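Side-chain contact in YkuI protein (PDB 2BAS), which probably acts as a phosphodiesterase on the second messenger cyclic di-GMP, which its EAL domain binds: residues A164-T168 / Y169-I173. Residues are numbered along the deposited sequence; the frame is centred on the assembly and turned at random.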
loop_
_atom_site.group_PDB
_atom_site.type_symbol
_atom_site.label_atom_id
_atom_site.label_comp_id
_atom_site.label_asym_id
_atom_site.label_seq_id
_atom_site.Cartn_x
_atom_site.Cartn_y
_atom_site.Cartn_z
ATOM N N ALA A 164 15.036 2.044 -17.907
ATOM C CA ALA A 164 14.081 1.491 -18.863
ATOM C C ALA A 164 14.833 0.910 -20.058
ATOM O O ALA A 164 14.439 -0.126 -20.596
ATOM C CB ALA A 164 13.058 2.543 -19.310
ATOM N N TYR A 165 15.923 1.573 -20.445
ATOM C CA TYR A 165 16.756 1.152 -21.574
ATOM C C TYR A 165 17.459 -0.170 -21.280
ATOM O O TYR A 165 17.466 -1.080 -22.107
ATOM C CB TYR A 165 17.777 2.240 -21.906
ATOM C CG TYR A 165 18.763 1.877 -22.997
ATOM C CD1 TYR A 165 18.382 1.894 -24.344
ATOM C CD2 TYR A 165 20.087 1.544 -22.688
ATOM C CE1 TYR A 165 19.284 1.571 -25.355
ATOM C CE2 TYR A 165 20.997 1.220 -23.694
ATOM C CZ TYR A 165 20.586 1.234 -25.024
ATOM O OH TYR A 165 21.477 0.918 -26.024
ATOM N N TYR A 166 18.048 -0.259 -20.093
ATOM C CA TYR A 166 18.681 -1.479 -19.622
ATOM C C TYR A 166 17.726 -2.661 -19.686
ATOM O O TYR A 166 18.141 -3.782 -19.990
ATOM C CB TYR A 166 19.149 -1.285 -18.187
ATOM C CG TYR A 166 20.575 -0.833 -18.045
ATOM C CD1 TYR A 166 21.361 -1.331 -17.020
ATOM C CD2 TYR A 166 21.149 0.070 -18.945
ATOM C CE1 TYR A 166 22.672 -0.937 -16.875
ATOM C CE2 TYR A 166 22.472 0.472 -18.810
ATOM C CZ TYR A 166 23.222 -0.040 -17.770
ATOM O OH TYR A 166 24.528 0.334 -17.594
ATOM N N ARG A 167 16.452 -2.399 -19.400
ATOM C CA ARG A 167 15.414 -3.429 -19.406
ATOM C C ARG A 167 15.190 -4.032 -20.803
ATOM O O ARG A 167 14.873 -5.218 -20.913
ATOM C CB ARG A 167 14.111 -2.879 -18.798
ATOM C CG ARG A 167 12.857 -3.722 -19.013
ATOM C CD ARG A 167 11.596 -2.966 -18.567
ATOM N NE ARG A 167 11.121 -3.325 -17.224
ATOM C CZ ARG A 167 11.596 -2.841 -16.077
ATOM N NH1 ARG A 167 12.604 -1.972 -16.063
ATOM N NH2 ARG A 167 11.065 -3.244 -14.931
ATOM N N THR A 168 15.386 -3.231 -21.854
ATOM C CA THR A 168 15.185 -3.700 -23.243
ATOM C C THR A 168 16.146 -4.831 -23.648
ATOM O O THR A 168 15.943 -5.488 -24.670
ATOM C CB THR A 168 15.271 -2.555 -24.301
ATOM O OG1 THR A 168 16.609 -2.035 -24.358
ATOM C CG2 THR A 168 14.269 -1.434 -24.006
ATOM N N TYR A 169 17.184 -5.046 -22.837
ATOM C CA TYR A 169 18.121 -6.149 -23.029
ATOM C C TYR A 169 17.783 -7.365 -22.153
ATOM O O TYR A 169 18.512 -8.359 -22.160
ATOM C CB TYR A 169 19.556 -5.686 -22.753
ATOM C CG TYR A 169 20.077 -4.655 -23.727
ATOM C CD1 TYR A 169 20.097 -3.300 -23.392
ATOM C CD2 TYR A 169 20.554 -5.032 -24.983
ATOM C CE1 TYR A 169 20.576 -2.345 -24.284
ATOM C CE2 TYR A 169 21.032 -4.084 -25.884
ATOM C CZ TYR A 169 21.043 -2.744 -25.527
ATOM O OH TYR A 169 21.522 -1.803 -26.409
ATOM N N GLY A 170 16.686 -7.280 -21.402
ATOM C CA GLY A 170 16.268 -8.368 -20.519
ATOM C C GLY A 170 16.823 -8.316 -19.099
ATOM O O GLY A 170 16.471 -9.149 -18.265
ATOM N N ILE A 171 17.696 -7.349 -18.823
ATOM C CA ILE A 171 18.275 -7.156 -17.490
ATOM C C ILE A 171 17.183 -6.943 -16.422
ATOM O O ILE A 171 16.204 -6.225 -16.649
ATOM C CB ILE A 171 19.275 -5.963 -17.490
ATOM C CG1 ILE A 171 20.410 -6.217 -18.500
ATOM C CG2 ILE A 171 19.816 -5.704 -16.093
ATOM C CD1 ILE A 171 21.224 -4.989 -18.876
ATOM N N LYS A 172 17.346 -7.591 -15.272
ATOM C CA LYS A 172 16.387 -7.444 -14.176
ATOM C C LYS A 172 16.783 -6.307 -13.233
ATOM O O LYS A 172 17.972 -6.066 -12.984
ATOM C CB LYS A 172 16.199 -8.776 -13.440
ATOM C CG LYS A 172 15.471 -9.816 -14.304
ATOM C CD LYS A 172 15.366 -11.203 -13.675
ATOM C CE LYS A 172 14.948 -12.255 -14.721
ATOM N NZ LYS A 172 13.707 -11.902 -15.491
ATOM N N ILE A 173 15.783 -5.598 -12.723
ATOM C CA ILE A 173 16.028 -4.426 -11.888
ATOM C C ILE A 173 15.412 -4.550 -10.494
ATOM O O ILE A 173 14.209 -4.765 -10.334
ATOM C CB ILE A 173 15.605 -3.123 -12.616
ATOM C CG1 ILE A 173 16.600 -2.827 -13.742
ATOM C CG2 ILE A 173 15.572 -1.944 -11.660
ATOM C CD1 ILE A 173 16.042 -1.963 -14.817
#
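Tyr-165 and Tyr-169 pair edge-to-face: the edge of the Tyr-169 ring, led by CE1, is set over one face of the Tyr-165 ring, with centroids 5.4 Å apart and planes at 83°. In Tyr-165, CG lies anti to the backbone N (chi1 176°), beside the carbonyl carbon, and this brings the far end of the ring close to Tyr-169. There the two phenols meet, with Tyr-169 OH giving a hydrogen bond to Tyr-165 OH at 2.7 Å. With an alanine in place of Tyr-169, the face of Tyr-165 would probably lose its aromatic partner and its hydroxyl the donor it accepts from here.

The helix closes in a Schellman motif at Gly-170, which has positive phi and donates its N-H to Arg-167 O, N to O 2.8 Å; residues 167-170 form a type I turn. Separately, Tyr-169 N reaches Tyr-166 O at 3.3 Å. Thr-168 folds OG1 back onto Tyr-165 O (2.6 Å), which also accepts from Thr-168 N.

An apolar contact follows the turn, with Ile-171 CD1 4.1 Å from Tyr-166 CD1. The methyl CD1 of Ile-173 makes a van der Waals contact with the guanidinium of Arg-167, 3.7 Å from NH1.

Tyr-166 OH is hydrogen-bonded to Gly-123 O, while Leu-127 of helix 124-135 touches all three tyrosines. The turn thus links helix 156-167 to strand 172-178, completing a beta-alpha-beta unit of the EAL barrel that starts at the parallel strand 143-147.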